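Fructose transport system repressor FruR (Pseudomonas putida, PDB 3O75) probably acts as a sequence-specific DNA-binding transcription regulator of the LacI family, and here its sugar-binding domain holds fructose 1-phosphate. Local coordinates at residues A[110-115]-A[183-188]; A[209-214]-A[225-230]; A[102-107]-A[261-266]. All blocks are in the same frame, centred on the assembly; numbering follows the deposited sequence.

Contact 1 of 3, residues A[110-115]-A[183-188]; sequences QLAASL and ALVTTS. With F1X (1-O-phosphono-beta-D-fructofuranose), chain C.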
loop_
_atom_site.group_PDB
_atom_site.type_symbol
_atom_site.label_atom_id
_atom_site.label_comp_id
_atom_site.label_asym_id
_atom_site.label_seq_id
_atom_site.Cartn_x
_atom_site.Cartn_y
_atom_site.Cartn_z
ATOM N N GLN A 110 -13.770 17.516 -14.937
ATOM C CA GLN A 110 -13.044 18.651 -14.389
ATOM C C GLN A 110 -11.546 18.493 -14.637
ATOM O O GLN A 110 -10.844 19.468 -14.909
ATOM C CB GLN A 110 -13.337 18.793 -12.896
ATOM C CG GLN A 110 -12.879 20.107 -12.293
ATOM C CD GLN A 110 -13.203 20.213 -10.815
ATOM O OE1 GLN A 110 -14.023 19.461 -10.292
ATOM N NE2 GLN A 110 -12.563 21.158 -10.136
ATOM N N LEU A 111 -11.065 17.256 -14.567
ATOM C CA LEU A 111 -9.648 16.979 -14.761
ATOM C C LEU A 111 -9.208 17.233 -16.206
ATOM O O LEU A 111 -8.245 17.958 -16.449
ATOM C CB LEU A 111 -9.324 15.543 -14.337
ATOM C CG LEU A 111 -7.869 15.125 -14.111
ATOM C CD1 LEU A 111 -7.191 16.040 -13.100
ATOM C CD2 LEU A 111 -7.793 13.672 -13.651
ATOM N N ALA A 112 -9.901 16.631 -17.167
ATOM C CA ALA A 112 -9.550 16.829 -18.571
ATOM C C ALA A 112 -9.664 18.297 -18.980
ATOM O O ALA A 112 -8.836 18.808 -19.737
ATOM C CB ALA A 112 -10.414 15.960 -19.470
ATOM N N ALA A 113 -10.692 18.972 -18.473
ATOM C CA ALA A 113 -10.920 20.376 -18.811
ATOM C C ALA A 113 -9.744 21.251 -18.384
ATOM O O ALA A 113 -9.377 22.193 -19.084
ATOM C CB ALA A 113 -12.234 20.883 -18.187
ATOM N N SER A 114 -9.148 20.929 -17.238
ATOM C CA SER A 114 -8.035 21.714 -16.715
ATOM C C SER A 114 -6.806 21.613 -17.615
ATOM O O SER A 114 -5.999 22.533 -17.679
ATOM C CB SER A 114 -7.689 21.281 -15.288
ATOM O OG SER A 114 -7.032 20.025 -15.270
ATOM N N LEU A 115 -6.665 20.490 -18.309
ATOM C CA LEU A 115 -5.565 20.315 -19.251
ATOM C C LEU A 115 -5.822 21.071 -20.554
ATOM O O LEU A 115 -4.899 21.613 -21.158
ATOM C CB LEU A 115 -5.320 18.827 -19.527
ATOM C CG LEU A 115 -4.352 18.119 -18.570
ATOM C CD1 LEU A 115 -4.546 18.601 -17.139
ATOM C CD2 LEU A 115 -4.498 16.601 -18.652
ATOM N N ALA A 183 -0.992 16.549 -23.804
ATOM C CA ALA A 183 -1.719 16.402 -22.552
ATOM C C ALA A 183 -2.210 14.970 -22.387
ATOM O O ALA A 183 -2.507 14.298 -23.374
ATOM C CB ALA A 183 -2.892 17.381 -22.495
ATOM N N LEU A 184 -2.312 14.517 -21.139
ATOM C CA LEU A 184 -2.647 13.124 -20.850
ATOM C C LEU A 184 -3.411 12.996 -19.537
ATOM O O LEU A 184 -3.046 13.626 -18.542
ATOM C CB LEU A 184 -1.367 12.281 -20.782
ATOM C CG LEU A 184 -1.448 10.829 -20.299
ATOM C CD1 LEU A 184 -2.216 9.960 -21.278
ATOM C CD2 LEU A 184 -0.051 10.261 -20.072
ATOM N N VAL A 185 -4.465 12.178 -19.540
ATOM C CA VAL A 185 -5.227 11.889 -18.326
ATOM C C VAL A 185 -5.170 10.397 -17.997
ATOM O O VAL A 185 -5.522 9.560 -18.832
ATOM C CB VAL A 185 -6.716 12.291 -18.471
ATOM C CG1 VAL A 185 -7.495 11.878 -17.236
ATOM C CG2 VAL A 185 -6.863 13.797 -18.725
ATOM N N THR A 186 -4.731 10.064 -16.785
ATOM C CA THR A 186 -4.760 8.681 -16.318
ATOM C C THR A 186 -5.884 8.495 -15.298
ATOM O O THR A 186 -6.117 9.363 -14.455
ATOM C CB THR A 186 -3.401 8.232 -15.718
ATOM O OG1 THR A 186 -2.971 9.169 -14.726
ATOM C CG2 THR A 186 -2.341 8.145 -16.799
ATOM N N THR A 187 -6.580 7.364 -15.388
ATOM C CA THR A 187 -7.763 7.104 -14.567
ATOM C C THR A 187 -7.466 6.433 -13.225
ATOM O O THR A 187 -8.388 6.026 -12.515
ATOM C CB THR A 187 -8.790 6.237 -15.318
ATOM O OG1 THR A 187 -8.218 4.951 -15.591
ATOM C CG2 THR A 187 -9.192 6.894 -16.623
ATOM N N SER A 188 -6.188 6.312 -12.885
ATOM C CA SER A 188 -5.776 5.756 -11.598
ATOM C C SER A 188 -4.295 6.041 -11.435
ATOM O O SER A 188 -3.558 6.026 -12.422
ATOM C CB SER A 188 -6.031 4.249 -11.559
ATOM O OG SER A 188 -5.502 3.669 -10.380
HETATM C C1 F1X C . -8.150 3.923 -7.021
HETATM O O1 F1X C . -6.920 4.545 -7.359
HETATM P P1 F1X C . -6.844 6.151 -7.388
HETATM C C2 F1X C . -8.801 3.401 -8.289
HETATM O O2 F1X C . -8.653 4.360 -9.345
HETATM C C3 F1X C . -10.278 3.118 -8.051
HETATM O O3 F1X C . -11.072 4.298 -8.145
HETATM C C4 F1X C . -10.564 2.116 -9.140
HETATM O O4 F1X C . -11.759 1.358 -8.932
HETATM C C5 F1X C . -9.321 1.264 -8.975
HETATM O O5 F1X C . -8.235 2.161 -8.715
HETATM C C6 F1X C . -9.105 0.389 -10.185
HETATM O O6 F1X C . -9.823 -0.803 -9.891
HETATM O O1P F1X C . -7.882 6.561 -8.400
HETATM O O2P F1X C . -7.170 6.563 -5.977
HETATM O O3P F1X C . -5.428 6.434 -7.824
#

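Contact 2 of 3, residues A[209-214]-A[225-230]; sequences LQLGTF and LPVNAM. With F1X (1-O-phosphono-beta-D-fructofuranose), chain C.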
loop_
_atom_site.group_PDB
_atom_site.type_symbol
_atom_site.label_atom_id
_atom_site.label_comp_id
_atom_site.label_asym_id
_atom_site.label_seq_id
_atom_site.Cartn_x
_atom_site.Cartn_y
_atom_site.Cartn_z
ATOM N N LEU A 209 4.977 17.250 -20.548
ATOM C CA LEU A 209 3.626 17.233 -21.098
ATOM C C LEU A 209 2.658 17.591 -19.982
ATOM O O LEU A 209 2.990 17.464 -18.804
ATOM C CB LEU A 209 3.265 15.863 -21.679
ATOM C CG LEU A 209 2.956 14.724 -20.700
ATOM C CD1 LEU A 209 2.260 13.567 -21.412
ATOM C CD2 LEU A 209 4.211 14.235 -19.984
ATOM N N GLN A 210 1.468 18.051 -20.350
ATOM C CA GLN A 210 0.438 18.346 -19.366
ATOM C C GLN A 210 -0.159 17.036 -18.865
ATOM O O GLN A 210 -0.651 16.222 -19.647
ATOM C CB GLN A 210 -0.647 19.236 -19.970
ATOM C CG GLN A 210 -0.125 20.541 -20.573
ATOM C CD GLN A 210 -0.040 21.679 -19.565
ATOM O OE1 GLN A 210 0.670 22.662 -19.782
ATOM N NE2 GLN A 210 -0.775 21.556 -18.466
ATOM N N LEU A 211 -0.120 16.842 -17.554
ATOM C CA LEU A 211 -0.512 15.576 -16.961
ATOM C C LEU A 211 -1.647 15.758 -15.960
ATOM O O LEU A 211 -1.575 16.601 -15.069
ATOM C CB LEU A 211 0.697 14.961 -16.259
ATOM C CG LEU A 211 1.025 13.484 -16.483
ATOM C CD1 LEU A 211 0.796 13.088 -17.932
ATOM C CD2 LEU A 211 2.462 13.200 -16.061
ATOM N N GLY A 212 -2.693 14.955 -16.105
ATOM C CA GLY A 212 -3.752 14.907 -15.115
ATOM C C GLY A 212 -3.998 13.461 -14.735
ATOM O O GLY A 212 -3.981 12.584 -15.598
ATOM N N THR A 213 -4.220 13.197 -13.452
ATOM C CA THR A 213 -4.441 11.824 -13.016
ATOM C C THR A 213 -5.476 11.699 -11.910
ATOM O O THR A 213 -5.621 12.586 -11.067
ATOM C CB THR A 213 -3.141 11.159 -12.501
ATOM O OG1 THR A 213 -3.396 9.778 -12.215
ATOM C CG2 THR A 213 -2.657 11.839 -11.223
ATOM N N PHE A 214 -6.190 10.582 -11.926
ATOM C CA PHE A 214 -6.930 10.137 -10.759
ATOM C C PHE A 214 -5.921 9.644 -9.729
ATOM O O PHE A 214 -4.889 9.077 -10.086
ATOM C CB PHE A 214 -7.895 9.013 -11.137
ATOM C CG PHE A 214 -9.250 9.498 -11.550
ATOM C CD1 PHE A 214 -9.440 10.111 -12.777
ATOM C CD2 PHE A 214 -10.335 9.350 -10.708
ATOM C CE1 PHE A 214 -10.693 10.568 -13.154
ATOM C CE2 PHE A 214 -11.590 9.805 -11.080
ATOM C CZ PHE A 214 -11.767 10.415 -12.304
ATOM N N LEU A 225 8.012 18.275 -13.013
ATOM C CA LEU A 225 6.812 18.291 -13.839
ATOM C C LEU A 225 5.556 18.265 -12.967
ATOM O O LEU A 225 5.267 17.259 -12.322
ATOM C CB LEU A 225 6.826 17.076 -14.767
ATOM C CG LEU A 225 5.644 16.849 -15.705
ATOM C CD1 LEU A 225 5.624 17.906 -16.794
ATOM C CD2 LEU A 225 5.725 15.455 -16.309
ATOM N N PRO A 226 4.805 19.378 -12.950
ATOM C CA PRO A 226 3.571 19.496 -12.163
ATOM C C PRO A 226 2.460 18.575 -12.670
ATOM O O PRO A 226 2.319 18.386 -13.879
ATOM C CB PRO A 226 3.168 20.960 -12.365
ATOM C CG PRO A 226 3.790 21.344 -13.665
ATOM C CD PRO A 226 5.093 20.606 -13.713
ATOM N N VAL A 227 1.678 18.019 -11.749
ATOM C CA VAL A 227 0.599 17.106 -12.106
ATOM C C VAL A 227 -0.700 17.462 -11.393
ATOM O O VAL A 227 -0.744 17.528 -10.165
ATOM C CB VAL A 227 0.955 15.653 -11.749
ATOM C CG1 VAL A 227 -0.199 14.725 -12.102
ATOM C CG2 VAL A 227 2.231 15.227 -12.460
ATOM N N ASN A 228 -1.758 17.694 -12.166
ATOM C CA ASN A 228 -3.090 17.870 -11.597
ATOM C C ASN A 228 -3.661 16.532 -11.147
ATOM O O ASN A 228 -3.568 15.544 -11.868
ATOM C CB ASN A 228 -4.026 18.541 -12.600
ATOM C CG ASN A 228 -3.743 20.021 -12.757
ATOM O OD1 ASN A 228 -2.798 20.547 -12.166
ATOM N ND2 ASN A 228 -4.563 20.705 -13.551
ATOM N N ALA A 229 -4.257 16.503 -9.962
ATOM C CA ALA A 229 -4.676 15.243 -9.367
ATOM C C ALA A 229 -6.057 15.326 -8.731
ATOM O O ALA A 229 -6.409 16.333 -8.113
ATOM C CB ALA A 229 -3.647 14.790 -8.338
ATOM N N MET A 230 -6.833 14.257 -8.895
ATOM C CA MET A 230 -8.116 14.119 -8.227
ATOM C C MET A 230 -8.011 13.009 -7.188
ATOM O O MET A 230 -8.145 11.826 -7.510
ATOM C CB MET A 230 -9.214 13.786 -9.235
ATOM C CG MET A 230 -9.681 14.956 -10.070
ATOM S SD MET A 230 -10.771 16.087 -9.171
ATOM C CE MET A 230 -11.218 17.210 -10.497
HETATM C C1 F1X C . -8.150 3.923 -7.021
HETATM O O1 F1X C . -6.920 4.545 -7.359
HETATM P P1 F1X C . -6.844 6.151 -7.388
HETATM C C2 F1X C . -8.801 3.401 -8.289
HETATM O O2 F1X C . -8.653 4.360 -9.345
HETATM C C3 F1X C . -10.278 3.118 -8.051
HETATM O O3 F1X C . -11.072 4.298 -8.145
HETATM C C4 F1X C . -10.564 2.116 -9.140
HETATM O O4 F1X C . -11.759 1.358 -8.932
HETATM C C5 F1X C . -9.321 1.264 -8.975
HETATM O O5 F1X C . -8.235 2.161 -8.715
HETATM C C6 F1X C . -9.105 0.389 -10.185
HETATM O O6 F1X C . -9.823 -0.803 -9.891
HETATM O O1P F1X C . -7.882 6.561 -8.400
HETATM O O2P F1X C . -7.170 6.563 -5.977
HETATM O O3P F1X C . -5.428 6.434 -7.824
HETATM O O HOH W 1 2.316 18.727 -16.672
#

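Contact 3 of 3, residues A[102-107]-A[261-266]; sequences SDDRDA and VGRTFK. With F1X (1-O-phosphono-beta-D-fructofuranose), chain C.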
loop_
_atom_site.group_PDB
_atom_site.type_symbol
_atom_site.label_atom_id
_atom_site.label_comp_id
_atom_site.label_asym_id
_atom_site.label_seq_id
_atom_site.Cartn_x
_atom_site.Cartn_y
_atom_site.Cartn_z
ATOM N N SER A 102 -17.003 7.585 -5.556
ATOM C CA SER A 102 -16.595 8.950 -5.892
ATOM C C SER A 102 -17.439 9.512 -7.033
ATOM O O SER A 102 -18.172 8.778 -7.699
ATOM C CB SER A 102 -15.116 8.989 -6.286
ATOM O OG SER A 102 -14.286 8.541 -5.226
ATOM N N ASP A 103 -17.334 10.817 -7.255
ATOM C CA ASP A 103 -17.974 11.449 -8.404
ATOM C C ASP A 103 -17.108 11.277 -9.647
ATOM O O ASP A 103 -16.578 12.252 -10.184
ATOM C CB ASP A 103 -18.237 12.937 -8.141
ATOM C CG ASP A 103 -16.976 13.702 -7.748
ATOM O OD1 ASP A 103 -16.076 13.106 -7.121
ATOM O OD2 ASP A 103 -16.887 14.909 -8.062
ATOM N N ASP A 104 -16.976 10.035 -10.102
ATOM C CA ASP A 104 -16.059 9.702 -11.190
ATOM C C ASP A 104 -16.257 10.547 -12.453
ATOM O O ASP A 104 -15.299 11.096 -12.996
ATOM C CB ASP A 104 -16.150 8.208 -11.522
ATOM C CG ASP A 104 -15.665 7.326 -10.382
ATOM O OD1 ASP A 104 -14.545 7.555 -9.886
ATOM O OD2 ASP A 104 -16.403 6.407 -9.974
ATOM N N ARG A 105 -17.497 10.651 -12.915
ATOM C CA ARG A 105 -17.787 11.398 -14.129
ATOM C C ARG A 105 -17.370 12.867 -14.016
ATOM O O ARG A 105 -16.656 13.380 -14.877
ATOM C CB ARG A 105 -19.270 11.282 -14.483
ATOM C CG ARG A 105 -19.688 12.134 -15.666
ATOM C CD ARG A 105 -20.914 11.563 -16.367
ATOM N NE ARG A 105 -20.556 10.892 -17.614
ATOM C CZ ARG A 105 -21.432 10.517 -18.540
ATOM N NH1 ARG A 105 -22.726 10.746 -18.361
ATOM N NH2 ARG A 105 -21.016 9.916 -19.647
ATOM N N ASP A 106 -17.808 13.539 -12.955
ATOM C CA ASP A 106 -17.495 14.956 -12.768
ATOM C C ASP A 106 -16.007 15.188 -12.501
ATOM O O ASP A 106 -15.428 16.173 -12.969
ATOM C CB ASP A 106 -18.328 15.544 -11.627
ATOM C CG ASP A 106 -19.824 15.481 -11.898
ATOM O OD1 ASP A 106 -20.221 15.001 -12.983
ATOM O OD2 ASP A 106 -20.604 15.915 -11.020
ATOM N N ALA A 107 -15.388 14.286 -11.745
ATOM C CA ALA A 107 -13.963 14.405 -11.456
ATOM C C ALA A 107 -13.152 14.337 -12.744
ATOM O O ALA A 107 -12.272 15.165 -12.981
ATOM C CB ALA A 107 -13.516 13.319 -10.484
ATOM N N VAL A 261 -19.001 10.595 -2.934
ATOM C CA VAL A 261 -18.033 11.417 -2.221
ATOM C C VAL A 261 -17.086 12.045 -3.234
ATOM O O VAL A 261 -16.368 11.343 -3.941
ATOM C CB VAL A 261 -17.219 10.602 -1.203
ATOM C CG1 VAL A 261 -16.159 11.477 -0.562
ATOM C CG2 VAL A 261 -18.126 10.011 -0.140
ATOM N N GLY A 262 -17.098 13.370 -3.305
ATOM C CA GLY A 262 -16.286 14.087 -4.271
ATOM C C GLY A 262 -14.798 13.882 -4.072
ATOM O O GLY A 262 -14.326 13.730 -2.945
ATOM N N ARG A 263 -14.055 13.868 -5.172
ATOM C CA ARG A 263 -12.603 13.810 -5.093
ATOM C C ARG A 263 -12.018 15.205 -4.851
ATOM O O ARG A 263 -12.604 16.215 -5.245
ATOM C CB ARG A 263 -12.014 13.176 -6.356
ATOM C CG ARG A 263 -12.383 11.709 -6.548
ATOM C CD ARG A 263 -11.355 10.999 -7.410
ATOM N NE ARG A 263 -11.542 9.549 -7.425
ATOM C CZ ARG A 263 -10.550 8.670 -7.552
ATOM N NH1 ARG A 263 -9.297 9.088 -7.664
ATOM N NH2 ARG A 263 -10.805 7.369 -7.562
ATOM N N THR A 264 -10.869 15.260 -4.190
ATOM C CA THR A 264 -10.185 16.524 -3.950
ATOM C C THR A 264 -9.292 16.877 -5.135
ATOM O O THR A 264 -8.435 16.090 -5.530
ATOM C CB THR A 264 -9.335 16.463 -2.668
ATOM O OG1 THR A 264 -10.156 16.043 -1.573
ATOM C CG2 THR A 264 -8.739 17.826 -2.349
ATOM N N PHE A 265 -9.500 18.062 -5.698
ATOM C CA PHE A 265 -8.732 18.515 -6.853
ATOM C C PHE A 265 -7.449 19.217 -6.418
ATOM O O PHE A 265 -7.487 20.283 -5.809
ATOM C CB PHE A 265 -9.591 19.455 -7.704
ATOM C CG PHE A 265 -9.021 19.752 -9.063
ATOM C CD1 PHE A 265 -8.214 18.836 -9.712
ATOM C CD2 PHE A 265 -9.325 20.942 -9.707
ATOM C CE1 PHE A 265 -7.703 19.108 -10.970
ATOM C CE2 PHE A 265 -8.816 21.219 -10.964
ATOM C CZ PHE A 265 -8.002 20.297 -11.594
ATOM N N LYS A 266 -6.310 18.605 -6.718
ATOM C CA LYS A 266 -5.022 19.236 -6.472
ATOM C C LYS A 266 -4.511 19.789 -7.793
ATOM O O LYS A 266 -3.977 19.049 -8.617
ATOM C CB LYS A 266 -4.025 18.225 -5.902
ATOM C CG LYS A 266 -4.631 17.254 -4.898
ATOM C CD LYS A 266 -4.193 17.544 -3.475
ATOM C CE LYS A 266 -4.895 16.608 -2.503
ATOM N NZ LYS A 266 -4.433 16.798 -1.098
HETATM C C1 F1X C . -8.150 3.923 -7.021
HETATM O O1 F1X C . -6.920 4.545 -7.359
HETATM P P1 F1X C . -6.844 6.151 -7.388
HETATM C C2 F1X C . -8.801 3.401 -8.289
HETATM O O2 F1X C . -8.653 4.360 -9.345
HETATM C C3 F1X C . -10.278 3.118 -8.051
HETATM O O3 F1X C . -11.072 4.298 -8.145
HETATM C C4 F1X C . -10.564 2.116 -9.140
HETATM O O4 F1X C . -11.759 1.358 -8.932
HETATM C C5 F1X C . -9.321 1.264 -8.975
HETATM O O5 F1X C . -8.235 2.161 -8.715
HETATM C C6 F1X C . -9.105 0.389 -10.185
HETATM O O6 F1X C . -9.823 -0.803 -9.891
HETATM O O1P F1X C . -7.882 6.561 -8.400
HETATM O O2P F1X C . -7.170 6.563 -5.977
HETATM O O3P F1X C . -5.428 6.434 -7.824
HETATM O O HOH W 2 -13.145 6.041 -6.389
HETATM O O HOH W 3 -13.643 10.707 -2.826
#

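Contact 1 of 3, residues A[110-115]-A[183-188]
L115 lays its CD2 methyl over the CG2 branch of V185, 3.7 Å away, with the two side chains set at a slant to each other. The layer formed is that of the alpha/beta fold of periplasmic binding proteins and LacI-family sugar domains: helix 104-116 lies on one face of the sheet and runs nearly antiparallel to strand 183-186, at 166°, with the short axes 8.8 Å apart. No hydrogen bond joins the two segments; the side chains that meet are all apolar. Small and branched residues suit it because they fill the space between backbones without bringing in a polar group. V185 is shared between three helix residues. Its CG1, anti to the backbone N (chi1 176°), meets L111 CD2 at 4.0 Å, whereas CG2 takes L115 and also comes within 4.1 Å of A112 CA. At that last point the alanine's lack of bulk lets the valine come up to the helix backbone itself. One turn on, L115 CB meets A183 CB at 4.1 Å, and L115 CD2 also lies against the backbone oxygen L184 O. L184 itself points to the opposite face of the strand, where L209 and L211 touch it. S114 OG donates to L111 O, at 2.7 Å, one turn back, and is also bonded to N228 ND2. Beyond the end of the strand the chain reaches the sugar phosphate F1X, where S188 occupies the N-cap position of helix 189-200 and Y189 N bonds to the ligand. With OG anti to its own N (chi1 173°), S188 brings that hydroxyl within weak hydrogen-bonding distance of F1X O2, at 3.4 Å, and about as far from F1X O1, the oxygen that carries the phosphate.

Contact 2 of 3, residues A[209-214]-A[225-230]
L211 and T213 are tied to N228 and M230 by a ladder of three backbone bonds. N228 N donates to L211 O (3.1 Å), T213 N to N228 O (2.9 Å), and M230 N to T213 O (3.0 Å), the last two running nearly along the C=O axis. N228 thus spends both its N-H and its C=O on strand 210-214. Where the strands spread apart, a water replaces direct bonds: it donates to L209 O (2.6 Å) and P226 O (2.8 Å) and accepts weakly from L211 N. Both ends of the N228 amide find partners outside the pair, OD1 in I269 N and ND2 in S114 OG. T213 OG1, anti to its own N (chi1 -174°), donates to F214 O at 2.7 Å and is also hydrogen-bonded to T186 OG1. That torsion leaves the threonine methyl CG2 against V227 CG1. Aliphatic L211 and V227 lie side by side on this face, which helix 189-200 covers, while F214 and M230 turn to helix 104-116. Neighbouring parallel strands, ending with F214 O 3.5 Å from F1X O3P, fit the alpha/beta fold of this family, whose ligand sits at the C-terminal ends of the strands.

Contact 3 of 3, residues A[102-107]-A[261-266]
R263 N donates to D103 OD1 at 2.9 Å, meeting the carboxylate on its syn side and 20° out of its plane. Farther along the same arginine, NH1 and NH2 both donate to the phosphate oxygen F1X O1P, at 3.0 and 3.1 Å, with P1 in the guanidinium plane at its edge. A long side chain with several N-H groups suits this place: NH1 also donates to M230 O, and NH2 to a water that bridges to S102 OG and F1X O3. A second water donates to V261 O and bonds S102 OG, so this small hydroxyl links the ligand side to the backbone side. D104 OD1 lies 4.4 Å from R263 NE, well out of the guanidinium plane; the two interact only as charges, and the carboxylate's salt bridge is to R138. D103 holds the N-cap position of helix 104-116, yet with CG between its own N and carbonyl carbon (chi1 55°) it makes no capping bond and turns instead to segment 261-266. An alanine here has no carboxylate, and R263 N would probably be left without this acceptor, the backbone that carries the arginine being less firmly fixed to 102-107. Packing is lighter: S102 CB and OG lie against R263 CG. Strands 98-102 and 257-266 meet here beside the sugar phosphate, consistent with the two-lobed LacI-family fold, in which crossing segments join the lobes around the ligand. V261 pairs through its backbone with I101, T264 with A231 of strand 227-231, and A107, in the first turn of helix 104-116, rests on F214 and M230.

From the N terminus, the chain first enters this region at 102-107, which opens contact 3, and runs on along helix 104-116 to 110-115, which opens contact 1. Contact 1 closes at 183-188, some seventy residues later; contact 2 then opens at 209-214 and closes at 225-230 after a short connection. Only at 261-266 does contact 3 close, so contacts 1 and 2 follow one another within its span and nothing crosses. Strands 183-186, 210-214, 227-231 and 257-266 are successive neighbours in one sheet. Contact 1 fastens helix 104-116 to the first of them; contact 3 joins that helix's start and the end of strand 98-102 to the last. All three contacts reach F1X.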